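Local coordinates for protein caspase-1 subunit p19/18 (Spodoptera frugiperda, PDB 1M72) that is a cysteine protease of the caspase family that probably acts in the activation cascade that executes apoptosis, at residues Phe38-Phe43 and Glu81-Phe86; Val103-His108 and Gly112-Lys117; Pro142-Ile147 and Leu263-Lys268; Glu210-Ala215 and Leu222-Phe227. One frame throughout, in Å; residues are numbered along the deposited sequence.

Interaction 1 of 4, residues Phe38-Phe43 and Glu81-Phe86; sequences FNHEHF and EEINKF
Ile83 of helix 80-92 sits against Phe38 at the end of strand 31-39 and against His40 just beyond it. Its two branches divide the work. Methyl CG2 stands over one face of the Phe38 ring, 4.0 Å from the ring centroid and 17° off the ring normal, as a CH-pi contact. CG1 comes alongside the rim, with Phe38 CD2 to Ile83 CG1 at 3.7 Å. The chain then carries on to CD1, which meets the edge of the His40 imidazole close to its plane, with His40 NE2 to Ile83 CD1 at 3.5 Å. Chi1 of Ile83 (-66°) sets CG2 anti to the backbone N and CG1 anti to the carbonyl carbon, which sends CG2 over the Phe38 face and the CG1-CD1 arm on to the His40 edge. This is the tight part, and all three residues are buried.

The other helix faces are looser. Phe86 starts toward the strand, but its ring swings away and meets Phe75, whose ring also meets Phe38. Asn84 leaves on the far side of the helix, and Glu81 is exposed to solvent. Glu82 is partly exposed, and its OE2 accepts a hydrogen bond from Lys79 N.

The helix follows strand 70-76 and leads to strand 98-106, so the contact lays a connecting helix on one face of the central caspase sheet. No hydrogen bond joins the two segments. One isoleucine on two aromatic rings implies adhesion by dispersion and exclusion of water, with no polar pairing across the contact.

Interaction 2 of 4, residues Val103-His108 and Gly112-Lys117; sequences VAVLTH and GMLYAK
The Tyr115 ring turns an edge to His108: His108 O lies near the ring plane, with Tyr115 CD1 to His108 O at 3.4 Å. The CB of His108 approaches the same corner, 3.7 Å from Tyr115 CD1. The imidazole itself leads away from Tyr115. It meets the ring of Phe43, with the planes at about 50°. Its NE2 is hydrogen-bonded to Lys49 O, and its ND1 makes a weak hydrogen bond to the backbone of the bound peptide. At the far end of Tyr115, OH is hydrogen-bonded to Glu110 OE2.

Two hydrogen bonds join the segments. Tyr115 N donates a hydrogen bond to His108 O at 3.0 Å, with an N-H...O angle of 141°. Thr107 OG1 donates to Tyr115 O at 2.7 Å, tilted somewhat out of the carbonyl plane. Tyr115 is thus held through both its N and its O. Thr107 reaches that oxygen because chi1 of -170° puts OG1 anti to its own N and leaves CG2 wedged between N and the carbonyl carbon. That methyl then packs on Leu114, with Thr107 CG2 to Leu114 CD2 at 3.9 Å. Val105 adds a looser apolar touch on Leu114 CD1.

The short strand 113-115 belongs to a small antiparallel sheet beside the end of central strand 98-106. A histidine just past the end of a central strand, beside the peptide, is typical of the caspase active site, and His108 is probably the catalytic histidine.

Interaction 3 of 4, residues Pro142-Ile147 and Leu263-Lys268; sequences PKLFFI and LVFGKK
Leu144 of strand 143-148 reaches toward Leu263 tip to tip and also touches Phe265. From CB the side chain heads for the segment 263-268, and CG splits it into two methyls. CD1 meets the edge of the Phe265 ring near its plane, with Leu144 CD1 to Phe265 CZ at 3.9 Å. The same methyl has a second neighbour, with Leu144 CD1 to Leu263 CD2 at 4.1 Å. The other methyl, CD2, meets the same leucine methyl, with Leu144 CD2 to Leu263 CD2 at 3.9 Å.

Leu263 does its touching with CD2. This methyl also meets the proline ring, with Leu263 CD2 to Pro142 CB at 3.8 Å and to Pro142 CG at 4.0 Å. Chi1 of Leu263 (170°) places CG anti to the backbone N, and CD2 then meets Pro142 and Leu144 together.

Strand 143-148 is a central strand of the sheet, with backbone bonds from Leu144 to Leu101 and Val103. The segment 263-268 is a loop after strand 254-257. Met27 packs on both Leu263 and Phe265. Polar ties of the loop lie elsewhere: Phe265 O accepts from Arg32, and Lys268 NZ forms a salt bridge with Asp99.

Between the two segments there are no hydrogen bonds. The contact consists of methyls, a proline ring and one aromatic edge, all buried. Such chemistry implies that the C-terminal tail is held to the sheet here by hydrophobic packing without directional bonds.

Interaction 4 of 4, residues Glu210-Ala215 and Leu222-Phe227; sequences EELRYA and LTLLTF
In the pair of consecutive helices 203-215 and 221-235, Leu224 of the second reaches over to Glu211 and Leu212 of the first. The segment axes approach to 9.9 Å, and their directions lie 131° apart, so the pair is far from strictly antiparallel. Leu224 CG stands anti to its backbone N (chi1 -166°), and both methyls thereby reach the first helix. Leu224 CD2 meets Leu212 CD2 at 3.9 Å, the two side chains crossing at about a right angle. Leu224 CD1 lies 4.0 Å from Ala215 O.

Both helices belong to the layer on one face of the central caspase sheet. Leu222 and Leu225 turn to the sheet, onto Leu183 and strand 254-257, while Leu212 packs on helix 54-67. The second subunit comes close to helix 221-235, where Leu222 packs on Thr226 of that subunit and Phe227 on its Pro23.

Glu211 slides past Leu224 in the opposite direction and presents its aliphatic part. Glu211 CG lies 3.9 Å from Leu224 CG and 3.7 Å from Leu224 O. A bend at chi2 (51°) then brings the carboxylate beside Phe227, with Glu211 OE1 to Phe227 CB at 4.0 Å. The charge is met elsewhere: OE1 forms a salt bridge with Lys231 NZ, while OE2 has a long, weak ion pair with Arg219.

In the fold
Interactions 1, 2 and 3 share the central sheet, where strands 31-39, 98-106 and 143-148 run side by side. Phe38 N to Ala104 O (2.8 Å) ties interaction 1 to interaction 2, whose centres are 8 Å apart. Val103 N to Leu144 O (2.7 Å) ties interaction 2 to interaction 3. Interaction 4 lies within the chain loop closed by interaction 3, about 11 Å away between centres, and the two touch at Phe146 CE2 and Leu225 CD2 (4.1 Å). Interaction 2 holds the probable catalytic His108, whose side chain is about 6 Å from that of Cys150. His40 of interaction 1 lies about 7 Å from His108, side chain to side chain. Interactions 3 and 4 lie away from this site.

Interaction 1 of 4, residues Phe38-Phe43 and Glu81-Phe86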
# COMPACT_ATOMS: atom_id res chain seq x y z
N PHE C 38 13.79 -16.02 0.92
CA PHE C 38 14.42 -16.35 2.19
C PHE C 38 13.36 -17.09 2.94
O PHE C 38 12.42 -16.52 3.46
CB PHE C 38 14.84 -15.11 2.97
CG PHE C 38 15.87 -14.31 2.27
CD1 PHE C 38 15.49 -13.28 1.40
CD2 PHE C 38 17.22 -14.59 2.45
CE1 PHE C 38 16.45 -12.52 0.72
CE2 PHE C 38 18.20 -13.85 1.77
CZ PHE C 38 17.82 -12.80 0.90
N ASN C 39 13.54 -18.40 2.99
CA ASN C 39 12.61 -19.33 3.64
C ASN C 39 13.17 -19.75 4.99
O ASN C 39 14.27 -20.33 5.04
CB ASN C 39 12.43 -20.54 2.74
CG ASN C 39 11.41 -21.47 3.25
OD1 ASN C 39 11.59 -22.67 3.21
ND2 ASN C 39 10.33 -20.93 3.77
N HIS C 40 12.39 -19.50 6.05
CA HIS C 40 12.83 -19.80 7.41
C HIS C 40 11.96 -20.80 8.09
O HIS C 40 10.83 -20.47 8.42
CB HIS C 40 12.84 -18.55 8.28
CG HIS C 40 13.88 -17.57 7.88
ND1 HIS C 40 15.19 -17.67 8.29
CD2 HIS C 40 13.82 -16.51 7.03
CE1 HIS C 40 15.90 -16.73 7.71
NE2 HIS C 40 15.10 -16.01 6.94
N GLU C 41 12.49 -21.99 8.34
CA GLU C 41 11.68 -23.03 8.99
C GLU C 41 12.00 -23.27 10.47
O GLU C 41 11.13 -23.60 11.27
CB GLU C 41 11.79 -24.36 8.22
CG GLU C 41 10.74 -25.45 8.64
CD GLU C 41 10.83 -26.74 7.80
OE1 GLU C 41 11.91 -27.02 7.22
OE2 GLU C 41 9.81 -27.47 7.74
N HIS C 42 13.26 -23.08 10.83
CA HIS C 42 13.69 -23.35 12.18
C HIS C 42 14.49 -22.17 12.70
O HIS C 42 15.14 -21.46 11.94
CB HIS C 42 14.51 -24.64 12.14
CG HIS C 42 13.80 -25.77 11.45
ND1 HIS C 42 14.27 -26.36 10.29
CD2 HIS C 42 12.65 -26.43 11.77
CE1 HIS C 42 13.44 -27.34 9.94
NE2 HIS C 42 12.45 -27.40 10.82
N PHE C 43 14.44 -21.97 14.01
CA PHE C 43 15.11 -20.84 14.64
C PHE C 43 15.97 -21.18 15.86
O PHE C 43 15.60 -22.06 16.63
CB PHE C 43 14.05 -19.82 15.07
CG PHE C 43 13.14 -19.38 13.94
CD1 PHE C 43 12.08 -20.19 13.52
CD2 PHE C 43 13.42 -18.21 13.22
CE1 PHE C 43 11.32 -19.86 12.39
CE2 PHE C 43 12.67 -17.86 12.10
CZ PHE C 43 11.61 -18.69 11.67
N GLU C 81 22.87 -11.67 9.35
CA GLU C 81 23.98 -11.09 8.62
C GLU C 81 24.10 -11.71 7.25
O GLU C 81 24.63 -11.09 6.33
CB GLU C 81 25.30 -11.28 9.39
CG GLU C 81 25.32 -10.57 10.77
CD GLU C 81 25.24 -9.04 10.67
OE1 GLU C 81 24.29 -8.53 10.03
OE2 GLU C 81 26.12 -8.35 11.26
N GLU C 82 23.62 -12.94 7.13
CA GLU C 82 23.68 -13.65 5.88
C GLU C 82 22.66 -13.06 4.92
O GLU C 82 22.96 -12.85 3.76
CB GLU C 82 23.39 -15.12 6.09
CG GLU C 82 24.27 -15.76 7.14
CD GLU C 82 24.22 -17.28 7.10
OE1 GLU C 82 25.15 -17.87 6.53
OE2 GLU C 82 23.24 -17.89 7.61
N ILE C 83 21.45 -12.82 5.41
CA ILE C 83 20.42 -12.23 4.59
C ILE C 83 20.93 -10.84 4.14
O ILE C 83 20.93 -10.50 2.94
CB ILE C 83 19.12 -12.05 5.39
CG1 ILE C 83 18.55 -13.42 5.75
CG2 ILE C 83 18.12 -11.19 4.60
CD1 ILE C 83 17.35 -13.38 6.70
N ASN C 84 21.42 -10.06 5.11
CA ASN C 84 21.89 -8.75 4.79
C ASN C 84 22.99 -8.74 3.75
O ASN C 84 23.02 -7.87 2.88
CB ASN C 84 22.35 -8.01 6.02
CG ASN C 84 22.64 -6.57 5.72
OD1 ASN C 84 23.41 -6.28 4.80
ND2 ASN C 84 22.04 -5.65 6.48
N LYS C 85 23.88 -9.72 3.84
CA LYS C 85 24.99 -9.83 2.90
C LYS C 85 24.52 -10.13 1.48
O LYS C 85 24.91 -9.45 0.54
CB LYS C 85 25.96 -10.91 3.41
CG LYS C 85 26.57 -11.83 2.37
CD LYS C 85 26.70 -13.23 2.97
CE LYS C 85 27.58 -14.15 2.13
NZ LYS C 85 27.11 -14.23 0.71
N PHE C 86 23.70 -11.17 1.32
CA PHE C 86 23.18 -11.52 0.02
C PHE C 86 22.33 -10.39 -0.58
O PHE C 86 22.31 -10.21 -1.79
CB PHE C 86 22.37 -12.81 0.10
CG PHE C 86 23.22 -14.05 0.24
CD1 PHE C 86 24.08 -14.44 -0.80
CD2 PHE C 86 23.17 -14.84 1.39
CE1 PHE C 86 24.85 -15.62 -0.69
CE2 PHE C 86 23.95 -16.02 1.52
CZ PHE C 86 24.78 -16.40 0.48

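Interaction 2 of 4, residues Val103-His108 and Gly112-Lys117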
# COMPACT_ATOMS: atom_id res chain seq x y z
N VAL C 103 11.87 -10.06 -4.16
CA VAL C 103 12.45 -10.63 -2.95
C VAL C 103 11.23 -11.16 -2.13
O VAL C 103 10.21 -10.48 -2.02
CB VAL C 103 13.18 -9.54 -2.11
CG1 VAL C 103 13.70 -10.12 -0.82
CG2 VAL C 103 14.30 -8.91 -2.90
N ALA C 104 11.32 -12.38 -1.58
CA ALA C 104 10.25 -12.93 -0.74
C ALA C 104 10.83 -13.38 0.63
O ALA C 104 11.95 -13.89 0.71
CB ALA C 104 9.54 -14.13 -1.44
N VAL C 105 10.08 -13.19 1.69
CA VAL C 105 10.55 -13.61 2.99
C VAL C 105 9.42 -14.35 3.66
O VAL C 105 8.31 -13.84 3.73
CB VAL C 105 11.00 -12.39 3.85
CG1 VAL C 105 11.51 -12.85 5.23
CG2 VAL C 105 12.10 -11.65 3.15
N LEU C 106 9.71 -15.56 4.13
CA LEU C 106 8.73 -16.44 4.79
C LEU C 106 9.32 -16.70 6.19
O LEU C 106 10.32 -17.46 6.33
CB LEU C 106 8.61 -17.75 4.00
CG LEU C 106 8.59 -17.67 2.47
CD1 LEU C 106 8.64 -19.11 1.90
CD2 LEU C 106 7.33 -16.99 2.00
N THR C 107 8.72 -16.10 7.22
CA THR C 107 9.31 -16.21 8.57
C THR C 107 8.39 -15.72 9.71
O THR C 107 7.21 -15.48 9.49
CB THR C 107 10.65 -15.40 8.58
OG1 THR C 107 11.36 -15.67 9.79
CG2 THR C 107 10.40 -13.88 8.47
N HIS C 108 8.93 -15.64 10.93
CA HIS C 108 8.15 -15.12 12.08
C HIS C 108 8.36 -13.58 12.14
O HIS C 108 9.43 -13.08 11.78
CB HIS C 108 8.63 -15.68 13.42
CG HIS C 108 8.17 -17.07 13.72
ND1 HIS C 108 6.84 -17.39 13.89
CD2 HIS C 108 8.86 -18.21 13.92
CE1 HIS C 108 6.73 -18.68 14.17
NE2 HIS C 108 7.95 -19.20 14.20
N GLY C 112 7.01 -4.20 12.76
CA GLY C 112 8.29 -3.62 12.42
C GLY C 112 9.41 -4.61 12.59
O GLY C 112 10.60 -4.25 12.74
N MET C 113 9.09 -5.90 12.53
CA MET C 113 10.17 -6.84 12.75
C MET C 113 10.04 -8.19 12.02
O MET C 113 8.94 -8.74 11.91
CB MET C 113 10.27 -7.03 14.28
CG MET C 113 11.34 -7.95 14.82
SD MET C 113 11.00 -8.42 16.61
CE MET C 113 10.61 -6.81 17.36
N LEU C 114 11.17 -8.67 11.51
CA LEU C 114 11.27 -9.97 10.88
C LEU C 114 12.37 -10.77 11.60
O LEU C 114 13.35 -10.19 12.11
CB LEU C 114 11.63 -9.82 9.38
CG LEU C 114 10.46 -9.23 8.59
CD1 LEU C 114 10.87 -9.01 7.18
CD2 LEU C 114 9.29 -10.17 8.65
N TYR C 115 12.23 -12.09 11.67
CA TYR C 115 13.26 -12.91 12.31
C TYR C 115 14.10 -13.69 11.32
O TYR C 115 13.59 -14.27 10.37
CB TYR C 115 12.65 -13.93 13.31
CG TYR C 115 12.20 -13.34 14.63
CD1 TYR C 115 10.86 -13.03 14.84
CD2 TYR C 115 13.13 -13.05 15.65
CE1 TYR C 115 10.42 -12.42 16.03
CE2 TYR C 115 12.71 -12.43 16.88
CZ TYR C 115 11.35 -12.13 17.04
OH TYR C 115 10.88 -11.52 18.17
N ALA C 116 15.40 -13.67 11.55
CA ALA C 116 16.34 -14.45 10.77
C ALA C 116 16.45 -15.74 11.62
O ALA C 116 15.64 -15.95 12.51
CB ALA C 116 17.68 -13.76 10.73
N LYS C 117 17.45 -16.57 11.37
CA LYS C 117 17.59 -17.78 12.16
C LYS C 117 18.02 -17.44 13.58
O LYS C 117 17.52 -18.02 14.54
CB LYS C 117 18.62 -18.72 11.55
CG LYS C 117 18.86 -19.96 12.41
CD LYS C 117 19.78 -20.95 11.75
CE LYS C 117 21.20 -20.53 11.93
NZ LYS C 117 22.11 -21.42 11.16

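Interaction 3 of 4, residues Pro142-Ile147 and Leu263-Lys268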
# COMPACT_ATOMS: atom_id res chain seq x y z
N PRO C 142 10.40 -2.18 -11.81
CA PRO C 142 9.70 -2.62 -10.61
C PRO C 142 10.53 -3.51 -9.66
O PRO C 142 11.19 -4.46 -10.08
CB PRO C 142 8.47 -3.34 -11.17
CG PRO C 142 8.94 -3.90 -12.44
CD PRO C 142 9.82 -2.78 -13.02
N LYS C 143 10.48 -3.17 -8.38
CA LYS C 143 11.18 -3.91 -7.32
C LYS C 143 10.08 -4.43 -6.38
O LYS C 143 9.42 -3.66 -5.67
CB LYS C 143 12.18 -2.96 -6.63
CG LYS C 143 13.22 -2.44 -7.64
CD LYS C 143 13.96 -1.21 -7.16
CE LYS C 143 13.21 0.07 -7.50
NZ LYS C 143 13.48 0.52 -8.92
N LEU C 144 9.88 -5.74 -6.42
CA LEU C 144 8.84 -6.43 -5.66
C LEU C 144 9.26 -7.15 -4.36
O LEU C 144 10.26 -7.88 -4.31
CB LEU C 144 8.12 -7.43 -6.59
CG LEU C 144 7.98 -6.94 -8.05
CD1 LEU C 144 7.41 -8.05 -8.94
CD2 LEU C 144 7.08 -5.72 -8.12
N PHE C 145 8.45 -6.96 -3.33
CA PHE C 145 8.73 -7.56 -2.05
C PHE C 145 7.51 -8.25 -1.48
O PHE C 145 6.45 -7.64 -1.37
CB PHE C 145 9.26 -6.49 -1.07
CG PHE C 145 10.54 -5.88 -1.53
CD1 PHE C 145 10.54 -4.87 -2.51
CD2 PHE C 145 11.77 -6.38 -1.10
CE1 PHE C 145 11.72 -4.39 -3.07
CE2 PHE C 145 12.96 -5.91 -1.64
CZ PHE C 145 12.95 -4.92 -2.63
N PHE C 146 7.66 -9.53 -1.13
CA PHE C 146 6.55 -10.27 -0.57
C PHE C 146 6.93 -10.78 0.79
O PHE C 146 7.95 -11.46 0.95
CB PHE C 146 6.15 -11.40 -1.49
CG PHE C 146 5.60 -10.93 -2.78
CD1 PHE C 146 6.46 -10.63 -3.85
CD2 PHE C 146 4.23 -10.74 -2.93
CE1 PHE C 146 5.95 -10.14 -5.06
CE2 PHE C 146 3.70 -10.24 -4.14
CZ PHE C 146 4.57 -9.94 -5.21
N ILE C 147 6.11 -10.47 1.78
CA ILE C 147 6.43 -10.88 3.12
C ILE C 147 5.37 -11.70 3.81
O ILE C 147 4.24 -11.22 4.06
CB ILE C 147 6.75 -9.64 3.99
CG1 ILE C 147 7.94 -8.90 3.36
CG2 ILE C 147 7.08 -10.06 5.43
CD1 ILE C 147 7.96 -7.53 3.73
N LEU C 263 2.13 -2.98 -14.07
CA LEU C 263 3.02 -4.11 -14.26
C LEU C 263 2.31 -5.38 -14.75
O LEU C 263 1.53 -6.01 -14.04
CB LEU C 263 3.80 -4.40 -12.94
CG LEU C 263 4.61 -5.71 -12.89
CD1 LEU C 263 5.44 -5.92 -14.15
CD2 LEU C 263 5.47 -5.69 -11.68
N VAL C 264 2.56 -5.73 -16.01
CA VAL C 264 2.02 -6.94 -16.61
C VAL C 264 3.25 -7.73 -17.05
O VAL C 264 4.07 -7.24 -17.83
CB VAL C 264 1.14 -6.59 -17.80
CG1 VAL C 264 0.98 -7.81 -18.71
CG2 VAL C 264 -0.22 -6.11 -17.29
N PHE C 265 3.43 -8.93 -16.51
CA PHE C 265 4.61 -9.71 -16.84
C PHE C 265 4.82 -10.09 -18.32
O PHE C 265 5.95 -9.99 -18.83
CB PHE C 265 4.69 -10.98 -15.96
CG PHE C 265 5.18 -10.70 -14.55
CD1 PHE C 265 6.42 -10.09 -14.34
CD2 PHE C 265 4.38 -11.01 -13.45
CE1 PHE C 265 6.87 -9.81 -13.03
CE2 PHE C 265 4.81 -10.74 -12.13
CZ PHE C 265 6.05 -10.13 -11.92
N GLY C 266 3.74 -10.52 -18.98
CA GLY C 266 3.83 -10.92 -20.37
C GLY C 266 4.50 -12.26 -20.38
O GLY C 266 4.56 -12.90 -19.35
N LYS C 267 4.98 -12.71 -21.53
CA LYS C 267 5.69 -13.98 -21.59
C LYS C 267 7.02 -13.62 -22.21
O LYS C 267 7.08 -12.85 -23.16
CB LYS C 267 5.00 -14.99 -22.49
CG LYS C 267 3.50 -15.01 -22.40
CD LYS C 267 2.91 -16.21 -23.16
CE LYS C 267 2.51 -17.34 -22.20
NZ LYS C 267 1.41 -16.94 -21.25
N LYS C 268 8.09 -14.15 -21.65
CA LYS C 268 9.40 -13.90 -22.20
C LYS C 268 9.44 -14.60 -23.59
O LYS C 268 9.74 -13.91 -24.61
CB LYS C 268 10.47 -14.48 -21.25
CG LYS C 268 10.42 -13.92 -19.81
CD LYS C 268 11.42 -12.75 -19.59
CE LYS C 268 11.11 -11.55 -20.45
NZ LYS C 268 11.99 -10.39 -20.22

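Interaction 4 of 4, residues Glu210-Ala215 and Leu222-Phe227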
# COMPACT_ATOMS: atom_id res chain seq x y z
N GLU C 210 -1.62 -19.34 -6.43
CA GLU C 210 -2.78 -19.70 -7.25
C GLU C 210 -3.13 -18.58 -8.25
O GLU C 210 -3.40 -18.86 -9.42
CB GLU C 210 -4.01 -20.01 -6.37
CG GLU C 210 -5.26 -20.41 -7.17
CD GLU C 210 -6.40 -21.00 -6.30
OE1 GLU C 210 -6.92 -20.30 -5.39
OE2 GLU C 210 -6.81 -22.17 -6.53
N GLU C 211 -3.12 -17.33 -7.82
CA GLU C 211 -3.47 -16.23 -8.73
C GLU C 211 -2.39 -16.04 -9.81
O GLU C 211 -2.70 -15.71 -10.96
CB GLU C 211 -3.65 -14.94 -7.94
CG GLU C 211 -4.65 -14.00 -8.53
CD GLU C 211 -5.99 -14.67 -8.83
OE1 GLU C 211 -6.64 -15.19 -7.89
OE2 GLU C 211 -6.39 -14.67 -10.01
N LEU C 212 -1.13 -16.24 -9.41
CA LEU C 212 -0.01 -16.14 -10.33
C LEU C 212 -0.09 -17.27 -11.35
O LEU C 212 0.21 -17.05 -12.53
CB LEU C 212 1.33 -16.21 -9.60
CG LEU C 212 1.75 -14.93 -8.85
CD1 LEU C 212 3.09 -15.12 -8.15
CD2 LEU C 212 1.81 -13.74 -9.85
N ARG C 213 -0.49 -18.47 -10.93
CA ARG C 213 -0.63 -19.57 -11.89
C ARG C 213 -1.75 -19.28 -12.92
O ARG C 213 -1.57 -19.51 -14.10
CB ARG C 213 -0.94 -20.89 -11.18
CG ARG C 213 0.26 -21.72 -10.81
CD ARG C 213 -0.21 -23.03 -10.14
NE ARG C 213 -0.02 -23.03 -8.68
CZ ARG C 213 -0.99 -22.89 -7.78
NH1 ARG C 213 -2.26 -22.73 -8.17
NH2 ARG C 213 -0.70 -22.86 -6.48
N TYR C 214 -2.89 -18.77 -12.45
CA TYR C 214 -4.05 -18.46 -13.30
C TYR C 214 -3.90 -17.26 -14.24
O TYR C 214 -4.24 -17.36 -15.42
CB TYR C 214 -5.31 -18.24 -12.43
CG TYR C 214 -6.57 -17.81 -13.19
CD1 TYR C 214 -7.24 -18.70 -14.06
CD2 TYR C 214 -7.09 -16.51 -13.05
CE1 TYR C 214 -8.41 -18.31 -14.78
CE2 TYR C 214 -8.25 -16.10 -13.76
CZ TYR C 214 -8.90 -17.01 -14.62
OH TYR C 214 -10.02 -16.59 -15.34
N ALA C 215 -3.40 -16.13 -13.76
CA ALA C 215 -3.33 -14.95 -14.63
C ALA C 215 -2.03 -14.15 -14.56
O ALA C 215 -1.99 -13.00 -15.04
CB ALA C 215 -4.54 -14.03 -14.35
N LEU C 222 -1.25 -4.92 -9.54
CA LEU C 222 -2.20 -4.42 -8.55
C LEU C 222 -3.55 -5.16 -8.62
O LEU C 222 -4.08 -5.56 -7.59
CB LEU C 222 -2.35 -2.89 -8.67
CG LEU C 222 -1.01 -2.21 -8.25
CD1 LEU C 222 -1.19 -0.71 -8.13
CD2 LEU C 222 -0.51 -2.78 -6.89
N THR C 223 -4.06 -5.41 -9.84
CA THR C 223 -5.33 -6.11 -9.99
C THR C 223 -5.22 -7.53 -9.49
O THR C 223 -6.14 -8.08 -8.86
CB THR C 223 -5.77 -6.13 -11.45
OG1 THR C 223 -6.05 -4.79 -11.87
CG2 THR C 223 -7.02 -7.00 -11.62
N LEU C 224 -4.07 -8.11 -9.75
CA LEU C 224 -3.77 -9.47 -9.35
C LEU C 224 -3.72 -9.59 -7.82
O LEU C 224 -4.29 -10.50 -7.26
CB LEU C 224 -2.43 -9.87 -9.95
CG LEU C 224 -2.17 -11.36 -9.88
CD1 LEU C 224 -1.55 -11.83 -11.22
CD2 LEU C 224 -1.28 -11.67 -8.68
N LEU C 225 -3.03 -8.65 -7.16
CA LEU C 225 -2.93 -8.67 -5.71
C LEU C 225 -4.29 -8.31 -5.10
O LEU C 225 -4.56 -8.69 -3.97
CB LEU C 225 -1.79 -7.74 -5.23
CG LEU C 225 -0.40 -8.34 -5.55
CD1 LEU C 225 0.76 -7.42 -5.14
CD2 LEU C 225 -0.32 -9.71 -4.86
N THR C 226 -5.16 -7.60 -5.85
CA THR C 226 -6.49 -7.31 -5.34
C THR C 226 -7.23 -8.66 -5.21
O THR C 226 -7.85 -8.94 -4.19
CB THR C 226 -7.27 -6.42 -6.26
OG1 THR C 226 -6.74 -5.10 -6.20
CG2 THR C 226 -8.73 -6.39 -5.86
N PHE C 227 -7.13 -9.52 -6.23
CA PHE C 227 -7.78 -10.79 -6.13
C PHE C 227 -7.07 -11.74 -5.16
O PHE C 227 -7.69 -12.65 -4.60
CB PHE C 227 -7.97 -11.40 -7.53
CG PHE C 227 -8.91 -10.58 -8.41
CD1 PHE C 227 -8.57 -10.25 -9.73
CD2 PHE C 227 -10.08 -10.02 -7.85
CE1 PHE C 227 -9.35 -9.38 -10.46
CE2 PHE C 227 -10.89 -9.12 -8.58
CZ PHE C 227 -10.52 -8.80 -9.89